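Local coordinates for transglutaminase-like enzymes, putative cysteine protease (Cytophaga hutchinsonii, PDB 3ISR), which is a putative cysteine protease of the transglutaminase-like superfamily, and probably hydrolyses peptide bonds, although its substrate is not known, at residues B[41-55]-B[79-91]. Sequence-based numbering, arbitrary orientation.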
ATOM      1  N   SER B  41      -9.446 -39.829  -2.577  1.00 16.29           N
ATOM      2  CA  SER B  41     -10.427 -39.719  -3.662  1.00 15.97           C
ATOM      3  C   SER B  41      -9.840 -39.514  -5.059  1.00 16.01           C
ATOM      4  O   SER B  41     -10.558 -39.639  -6.068  1.00 15.98           O
ATOM      5  CB  SER B  41     -11.409 -38.605  -3.363  1.00 16.38           C
ATOM      6  OG  SER B  41     -10.732 -37.360  -3.293  1.00 16.86           O
ATOM      7  N   GLN B  42      -8.545 -39.207  -5.108  1.00 14.91           N
ATOM      8  CA  GLN B  42      -7.835 -38.979  -6.363  1.00 15.00           C
ATOM      9  C   GLN B  42      -6.650 -39.925  -6.453  1.00 14.93           C
ATOM     10  O   GLN B  42      -5.758 -39.891  -5.596  1.00 14.28           O
ATOM     11  CB  GLN B  42      -7.343 -37.517  -6.465  1.00 14.91           C
ATOM     12  CG  GLN B  42      -6.547 -37.229  -7.742  1.00 14.28           C
ATOM     13  CD  GLN B  42      -6.303 -35.744  -7.964  1.00 15.15           C
ATOM     14  OE1 GLN B  42      -7.234 -34.975  -8.232  1.00 14.62           O
ATOM     15  NE2 GLN B  42      -5.044 -35.338  -7.860  1.00 14.33           N
ATOM     16  N   HIS B  43      -6.633 -40.747  -7.501  1.00 15.47           N
ATOM     17  CA  HIS B  43      -5.619 -41.785  -7.657  1.00 16.56           C
ATOM     18  C   HIS B  43      -4.859 -41.609  -8.963  1.00 16.15           C
ATOM     19  O   HIS B  43      -5.450 -41.336 -10.020  1.00 16.29           O
ATOM     20  CB  HIS B  43      -6.256 -43.193  -7.600  1.00 17.46           C
ATOM     21  CG  HIS B  43      -7.236 -43.357  -6.475  1.00 20.58           C
ATOM     22  ND1 HIS B  43      -6.875 -43.839  -5.235  1.00 22.81           N
ATOM     23  CD2 HIS B  43      -8.557 -43.064  -6.395  1.00 23.11           C
ATOM     24  CE1 HIS B  43      -7.931 -43.848  -4.442  1.00 23.47           C
ATOM     25  NE2 HIS B  43      -8.964 -43.378  -5.120  1.00 23.99           N
ATOM     26  N   ILE B  44      -3.547 -41.763  -8.875  1.00 15.10           N
ATOM     27  CA  ILE B  44      -2.710 -41.719 -10.043  1.00 14.68           C
ATOM     28  C   ILE B  44      -2.520 -43.167 -10.505  1.00 15.30           C
ATOM     29  O   ILE B  44      -1.919 -43.998  -9.808  1.00 14.72           O
ATOM     30  CB  ILE B  44      -1.377 -41.023  -9.747  1.00 14.33           C
ATOM     31  CG1 ILE B  44      -1.639 -39.577  -9.257  1.00 14.46           C
ATOM     32  CG2 ILE B  44      -0.494 -41.013 -10.985  1.00 13.55           C
ATOM     33  CD1 ILE B  44      -0.505 -38.982  -8.511  1.00 14.82           C
ATOM     34  N   LEU B  45      -3.071 -43.450 -11.674  1.00 15.66           N
ATOM     35  CA  LEU B  45      -2.987 -44.776 -12.268  1.00 16.61           C
ATOM     36  C   LEU B  45      -1.618 -44.933 -12.910  1.00 16.83           C
ATOM     37  O   LEU B  45      -1.021 -46.002 -12.826  1.00 17.03           O
ATOM     38  CB  LEU B  45      -4.133 -44.986 -13.263  1.00 16.57           C
ATOM     39  CG  LEU B  45      -5.499 -44.567 -12.681  1.00 17.43           C
ATOM     40  CD1 LEU B  45      -6.594 -44.441 -13.748  1.00 18.39           C
ATOM     41  CD2 LEU B  45      -5.950 -45.489 -11.535  1.00 18.80           C
ATOM     42  N   ASP B  46      -1.105 -43.839 -13.488  1.00 17.20           N
ATOM     43  CA  ASP B  46       0.217 -43.787 -14.109  1.00 17.25           C
ATOM     44  C   ASP B  46       0.767 -42.343 -14.186  1.00 16.87           C
ATOM     45  O   ASP B  46       0.015 -41.411 -14.471  1.00 16.62           O
ATOM     46  CB  ASP B  46       0.116 -44.375 -15.517  1.00 18.20           C
ATOM     47  CG  ASP B  46       1.458 -44.531 -16.188  1.00 21.03           C
ATOM     48  OD1 ASP B  46       2.379 -45.138 -15.590  1.00 25.05           O
ATOM     49  OD2 ASP B  46       1.581 -44.068 -17.339  1.00 24.50           O
ATOM     50  N   GLU B  47       2.069 -42.170 -13.948  1.00 16.05           N
ATOM     51  CA  GLU B  47       2.728 -40.875 -14.155  1.00 15.57           C
ATOM     52  C   GLU B  47       4.174 -41.017 -14.632  1.00 15.48           C
ATOM     53  O   GLU B  47       4.843 -42.006 -14.331  1.00 15.27           O
ATOM     54  CB  GLU B  47       2.666 -39.998 -12.886  1.00 15.25           C
ATOM     55  CG  GLU B  47       3.527 -40.492 -11.725  1.00 14.69           C
ATOM     56  CD  GLU B  47       3.467 -39.593 -10.497  1.00 13.94           C
ATOM     57  OE1 GLU B  47       2.707 -38.600 -10.497  1.00 13.32           O
ATOM     58  OE2 GLU B  47       4.179 -39.887  -9.518  1.00 14.34           O
ATOM     59  N   SER B  48       4.649 -40.005 -15.355  1.00 15.27           N
ATOM     60  CA  SER B  48       6.033 -39.948 -15.831  1.00 15.37           C
ATOM     61  C   SER B  48       6.596 -38.510 -15.774  1.00 15.55           C
ATOM     62  O   SER B  48       5.921 -37.558 -16.183  1.00 15.50           O
ATOM     63  CB  SER B  48       6.110 -40.511 -17.263  1.00 15.29           C
ATOM     64  OG  SER B  48       7.355 -40.211 -17.872  1.00 15.65           O
ATOM     65  N   LEU B  49       7.821 -38.367 -15.264  1.00 15.46           N
ATOM     66  CA  LEU B  49       8.503 -37.076 -15.161  1.00 16.01           C
ATOM     67  C   LEU B  49       9.866 -37.110 -15.865  1.00 16.27           C
ATOM     68  O   LEU B  49      10.748 -37.880 -15.480  1.00 16.57           O
ATOM     69  CB  LEU B  49       8.686 -36.683 -13.683  1.00 15.98           C
ATOM     70  CG  LEU B  49       9.381 -35.356 -13.391  1.00 16.55           C
ATOM     71  CD1 LEU B  49       8.424 -34.192 -13.661  1.00 18.47           C
ATOM     72  CD2 LEU B  49       9.857 -35.338 -11.948  1.00 18.97           C
ATOM     73  N   ILE B  50      10.026 -36.289 -16.907  1.00 16.25           N
ATOM     74  CA  ILE B  50      11.255 -36.270 -17.713  1.00 15.74           C
ATOM     75  C   ILE B  50      11.918 -34.901 -17.699  1.00 15.07           C
ATOM     76  O   ILE B  50      11.291 -33.905 -18.058  1.00 14.77           O
ATOM     77  CB  ILE B  50      10.981 -36.650 -19.205  1.00 15.99           C
ATOM     78  CG1 ILE B  50      10.231 -37.990 -19.323  1.00 17.27           C
ATOM     79  CG2 ILE B  50      12.282 -36.646 -20.029  1.00 16.44           C
ATOM     80  CD1 ILE B  50      10.879 -39.166 -18.575  1.00 19.03           C
ATOM     81  N   VAL B  51      13.188 -34.861 -17.306  1.00 14.64           N
ATOM     82  CA  VAL B  51      13.991 -33.634 -17.360  1.00 13.90           C
ATOM     83  C   VAL B  51      14.968 -33.717 -18.554  1.00 13.52           C
ATOM     84  O   VAL B  51      15.668 -34.718 -18.721  1.00 13.24           O
ATOM     85  CB  VAL B  51      14.745 -33.386 -16.022  1.00 14.18           C
ATOM     86  CG1 VAL B  51      15.559 -32.097 -16.083  1.00 14.04           C
ATOM     87  CG2 VAL B  51      13.753 -33.312 -14.829  1.00 15.14           C
ATOM     88  N   THR B  52      14.995 -32.679 -19.390  1.00 12.84           N
ATOM     89  CA  THR B  52      15.932 -32.611 -20.520  1.00 12.52           C
ATOM     90  C   THR B  52      16.885 -31.433 -20.354  1.00 12.77           C
ATOM     91  O   THR B  52      16.434 -30.300 -20.373  1.00 12.89           O
ATOM     92  CB  THR B  52      15.184 -32.435 -21.855  1.00 12.41           C
ATOM     93  OG1 THR B  52      14.262 -33.513 -22.026  1.00 10.74           O
ATOM     94  CG2 THR B  52      16.174 -32.404 -23.045  1.00 12.01           C
ATOM     95  N   PRO B  53      18.203 -31.688 -20.204  1.00 13.37           N
ATOM     96  CA  PRO B  53      18.906 -32.970 -20.084  1.00 14.33           C
ATOM     97  C   PRO B  53      18.640 -33.563 -18.705  1.00 14.78           C
ATOM     98  O   PRO B  53      18.055 -32.874 -17.870  1.00 15.19           O
ATOM     99  CB  PRO B  53      20.380 -32.564 -20.212  1.00 14.35           C
ATOM    100  CG  PRO B  53      20.427 -31.195 -19.632  1.00 13.90           C
ATOM    101  CD  PRO B  53      19.142 -30.554 -20.107  1.00 13.86           C
ATOM    102  N   PRO B  54      19.045 -34.822 -18.457  1.00 15.73           N
ATOM    103  CA  PRO B  54      18.704 -35.363 -17.132  1.00 16.38           C
ATOM    104  C   PRO B  54      19.371 -34.559 -16.017  1.00 16.52           C
ATOM    105  O   PRO B  54      20.589 -34.430 -15.989  1.00 17.34           O
ATOM    106  CB  PRO B  54      19.243 -36.799 -17.168  1.00 16.36           C
ATOM    107  CG  PRO B  54      19.594 -37.080 -18.607  1.00 16.75           C
ATOM    108  CD  PRO B  54      19.851 -35.759 -19.260  1.00 16.07           C
ATOM    109  N   ILE B  55      18.574 -33.962 -15.149  1.00 16.94           N
ATOM    110  CA  ILE B  55      19.113 -33.321 -13.945  1.00 17.08           C
ATOM    111  C   ILE B  55      18.540 -34.054 -12.743  1.00 17.14           C
ATOM    112  O   ILE B  55      17.352 -34.386 -12.732  1.00 16.99           O
ATOM    113  CB  ILE B  55      18.775 -31.805 -13.873  1.00 17.18           C
ATOM    114  CG1 ILE B  55      19.500 -31.032 -14.973  1.00 17.34           C
ATOM    115  CG2 ILE B  55      19.151 -31.222 -12.501  1.00 16.60           C
ATOM    116  CD1 ILE B  55      18.833 -29.719 -15.325  1.00 18.31           C
ATOM    117  N   THR B  79      20.112 -24.233 -20.353  1.00 18.58           N
ATOM    118  CA  THR B  79      18.663 -24.347 -20.433  1.00 17.81           C
ATOM    119  C   THR B  79      18.280 -25.764 -20.059  1.00 17.24           C
ATOM    120  O   THR B  79      19.095 -26.676 -20.190  1.00 16.90           O
ATOM    121  CB  THR B  79      18.140 -24.003 -21.843  1.00 17.59           C
ATOM    122  OG1 THR B  79      18.601 -24.990 -22.771  1.00 17.78           O
ATOM    123  CG2 THR B  79      18.641 -22.624 -22.277  1.00 16.93           C
ATOM    124  N   PHE B  80      17.057 -25.949 -19.571  1.00 16.75           N
ATOM    125  CA  PHE B  80      16.525 -27.305 -19.363  1.00 16.71           C
ATOM    126  C   PHE B  80      15.017 -27.302 -19.568  1.00 16.69           C
ATOM    127  O   PHE B  80      14.390 -26.256 -19.489  1.00 16.65           O
ATOM    128  CB  PHE B  80      16.884 -27.854 -17.973  1.00 16.80           C
ATOM    129  CG  PHE B  80      16.102 -27.214 -16.844  1.00 16.66           C
ATOM    130  CD1 PHE B  80      14.941 -27.813 -16.354  1.00 16.47           C
ATOM    131  CD2 PHE B  80      16.527 -26.015 -16.280  1.00 16.13           C
ATOM    132  CE1 PHE B  80      14.213 -27.238 -15.313  1.00 16.53           C
ATOM    133  CE2 PHE B  80      15.792 -25.413 -15.242  1.00 16.89           C
ATOM    134  CZ  PHE B  80      14.635 -26.034 -14.761  1.00 16.34           C
ATOM    135  N   SER B  81      14.459 -28.475 -19.854  1.00 16.72           N
ATOM    136  CA  SER B  81      13.011 -28.666 -19.964  1.00 16.75           C
ATOM    137  C   SER B  81      12.569 -29.765 -19.017  1.00 16.30           C
ATOM    138  O   SER B  81      13.319 -30.707 -18.747  1.00 15.61           O
ATOM    139  CB  SER B  81      12.611 -29.062 -21.386  1.00 16.79           C
ATOM    140  OG  SER B  81      12.978 -28.048 -22.295  1.00 19.88           O
HETATM  141  N   MSE B  82      11.351 -29.634 -18.507  1.00 16.29           N
HETATM  142  CA  MSE B  82      10.778 -30.639 -17.636  1.00 16.13           C
HETATM  143  C   MSE B  82       9.408 -30.976 -18.170  1.00 16.25           C
HETATM  144  O   MSE B  82       8.616 -30.076 -18.451  1.00 16.54           O
HETATM  145  CB  MSE B  82      10.651 -30.100 -16.211  1.00 16.57           C
HETATM  146  CG  MSE B  82      10.127 -31.143 -15.247  1.00 17.97           C
HETATM  147 SE   MSE B  82       9.991 -30.420 -13.447  1.00 25.98          SE
HETATM  148  CE  MSE B  82       8.566 -29.098 -13.791  1.00 21.95           C
ATOM    149  N   SER B  83       9.126 -32.264 -18.309  1.00 16.34           N
ATOM    150  CA  SER B  83       7.853 -32.722 -18.851  1.00 16.47           C
ATOM    151  C   SER B  83       7.183 -33.667 -17.860  1.00 16.03           C
ATOM    152  O   SER B  83       7.828 -34.593 -17.376  1.00 16.66           O
ATOM    153  CB  SER B  83       8.101 -33.449 -20.177  1.00 16.24           C
ATOM    154  OG  SER B  83       6.913 -34.058 -20.644  1.00 16.97           O
ATOM    155  N   TYR B  84       5.904 -33.423 -17.559  1.00 15.40           N
ATOM    156  CA  TYR B  84       5.120 -34.263 -16.646  1.00 14.75           C
ATOM    157  C   TYR B  84       3.868 -34.752 -17.349  1.00 15.43           C
ATOM    158  O   TYR B  84       3.132 -33.953 -17.949  1.00 15.41           O
ATOM    159  CB  TYR B  84       4.736 -33.491 -15.356  1.00 14.76           C
ATOM    160  CG  TYR B  84       3.845 -34.283 -14.413  1.00 13.83           C
ATOM    161  CD1 TYR B  84       4.358 -35.328 -13.652  1.00 14.72           C
ATOM    162  CD2 TYR B  84       2.481 -33.998 -14.299  1.00 13.62           C
ATOM    163  CE1 TYR B  84       3.541 -36.074 -12.785  1.00 13.63           C
ATOM    164  CE2 TYR B  84       1.661 -34.736 -13.447  1.00 13.10           C
ATOM    165  CZ  TYR B  84       2.201 -35.766 -12.693  1.00 13.56           C
ATOM    166  OH  TYR B  84       1.412 -36.490 -11.827  1.00 14.22           O
ATOM    167  N   THR B  85       3.617 -36.061 -17.265  1.00 15.21           N
ATOM    168  CA  THR B  85       2.436 -36.669 -17.867  1.00 15.74           C
ATOM    169  C   THR B  85       1.821 -37.681 -16.898  1.00 15.85           C
ATOM    170  O   THR B  85       2.548 -38.420 -16.229  1.00 16.46           O
ATOM    171  CB  THR B  85       2.822 -37.373 -19.206  1.00 15.95           C
ATOM    172  OG1 THR B  85       3.460 -36.421 -20.066  1.00 16.34           O
ATOM    173  CG2 THR B  85       1.604 -37.937 -19.910  1.00 16.71           C
ATOM    174  N   ALA B  86       0.492 -37.719 -16.816  1.00 15.32           N
ATOM    175  CA  ALA B  86      -0.178 -38.657 -15.912  1.00 14.99           C
ATOM    176  C   ALA B  86      -1.580 -39.020 -16.347  1.00 15.00           C
ATOM    177  O   ALA B  86      -2.237 -38.283 -17.078  1.00 15.12           O
ATOM    178  CB  ALA B  86      -0.196 -38.126 -14.443  1.00 14.79           C
ATOM    179  N   THR B  87      -2.024 -40.178 -15.874  1.00 15.21           N
ATOM    180  CA  THR B  87      -3.389 -40.628 -16.029  1.00 15.29           C
ATOM    181  C   THR B  87      -3.938 -40.706 -14.625  1.00 15.52           C
ATOM    182  O   THR B  87      -3.314 -41.314 -13.755  1.00 15.77           O
ATOM    183  CB  THR B  87      -3.423 -42.018 -16.688  1.00 14.93           C
ATOM    184  OG1 THR B  87      -2.667 -41.961 -17.897  1.00 15.11           O
ATOM    185  CG2 THR B  87      -4.837 -42.432 -16.991  1.00 14.99           C
ATOM    186  N   VAL B  88      -5.104 -40.100 -14.410  1.00 15.87           N
ATOM    187  CA  VAL B  88      -5.605 -39.871 -13.060  1.00 17.32           C
ATOM    188  C   VAL B  88      -7.108 -40.065 -12.994  1.00 17.76           C
ATOM    189  O   VAL B  88      -7.829 -39.703 -13.924  1.00 18.44           O
ATOM    190  CB  VAL B  88      -5.255 -38.424 -12.591  1.00 17.00           C
ATOM    191  CG1 VAL B  88      -5.902 -38.103 -11.252  1.00 18.75           C
ATOM    192  CG2 VAL B  88      -3.748 -38.254 -12.487  1.00 16.98           C
ATOM    193  N   ASP B  89      -7.582 -40.642 -11.899  1.00 17.79           N
ATOM    194  CA  ASP B  89      -9.007 -40.667 -11.650  1.00 18.28           C
ATOM    195  C   ASP B  89      -9.319 -39.782 -10.457  1.00 17.47           C
ATOM    196  O   ASP B  89      -8.536 -39.701  -9.507  1.00 17.34           O
ATOM    197  CB  ASP B  89      -9.531 -42.095 -11.436  1.00 19.41           C
ATOM    198  CG  ASP B  89      -9.449 -42.542  -9.988  1.00 23.12           C
ATOM    199  OD1 ASP B  89     -10.460 -42.412  -9.247  1.00 28.44           O
ATOM    200  OD2 ASP B  89      -8.364 -43.003  -9.584  1.00 27.65           O
ATOM    201  N   THR B  90     -10.453 -39.107 -10.524  1.00 17.15           N
ATOM    202  CA  THR B  90     -10.943 -38.306  -9.408  1.00 16.90           C
ATOM    203  C   THR B  90     -12.341 -38.786  -9.068  1.00 17.13           C
ATOM    204  O   THR B  90     -12.985 -39.457  -9.880  1.00 17.39           O
ATOM    205  CB  THR B  90     -11.022 -36.799  -9.784  1.00 16.91           C
ATOM    206  OG1 THR B  90     -12.029 -36.619 -10.783  1.00 17.09           O
ATOM    207  CG2 THR B  90      -9.686 -36.298 -10.321  1.00 14.77           C
ATOM    208  N   GLN B  91     -12.805 -38.472  -7.868  1.00 16.96           N
ATOM    209  CA  GLN B  91     -14.224 -38.618  -7.564  1.00 17.28           C
ATOM    210  C   GLN B  91     -14.705 -37.417  -6.750  1.00 16.39           C
ATOM    211  O   GLN B  91     -13.924 -36.786  -6.030  1.00 15.96           O
ATOM    212  CB  GLN B  91     -14.532 -39.964  -6.881  1.00 17.78           C
ATOM    213  CG  GLN B  91     -14.313 -40.042  -5.364  1.00 20.11           C
ATOM    214  CD  GLN B  91     -14.423 -41.475  -4.804  1.00 25.14           C
ATOM    215  OE1 GLN B  91     -14.364 -41.684  -3.580  1.00 26.75           O
ATOM    216  NE2 GLN B  91     -14.582 -42.461  -5.695  1.00 24.58           N
TER
HETATM  217  O   HOH W   1     -11.172 -36.408  -6.086  1.00 19.65           O
HETATM  218  O   HOH W   2       6.373 -36.930 -19.129  1.00 20.91           O
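The hydroxyl of Tyr84 has two hydrogen-bond partners: OH donates to Glu47 OE1 at 2.8 Å, nearly along that oxygen's C-O axis, and accepts from the backbone N of Ala36. Glu47 OE1 lies at the edge of the phenol ring, in its plane, while the carboxylate itself is turned 77° from the ring. The glutamate arrives there because CG sits between its own backbone N and carbonyl carbon (chi1 70°) and the rest of the chain runs extended; OE2 is then left to a salt bridge with Arg68. Exchanging Tyr84 for phenylalanine would probably leave Glu47 OE1 and the Ala36 amide without this mate, and the carboxylate held by Arg68 with less to fix its rotation about CG-CD.

Behind these side chains, strand 46-52 pairs antiparallel with 79-90, as in the bond from Ser83 N to Ile50 O at 2.7 Å. The regular pairing is broken once, by a classic beta bulge in which Leu45 and Asp46 both face Thr87: Thr87 O takes Leu45 N at 3.0 Å and, weakly, Asp46 N. Beyond it, the His43 ring and Asp89 carboxylate are almost coplanar, 5° apart, with OD1 3.5 Å from His43 CD2 at the ring edge. On the face shared with Tyr84, Leu49 CD1 packs 3.8 Å from CG of selenomethionine Met82, and Ile55 CD1 reaches Phe80 CB. The opposite face is more polar, and there a bridging water donates to Ser48 O and meets Thr85 OG1 and Ser83 OG, which also hydrogen-bonds to His17 NE2.

Strand 12-24 hydrogen-bonds to 79-90 as well, placing 79-90 between 43-52 and 12-24 in an antiparallel sheet. Its chemistry is two-sided: apolar contacts line one face around the hydroxyl of a buried tyrosine, whose glutamate partner is probably held as a carboxylate by the arginine.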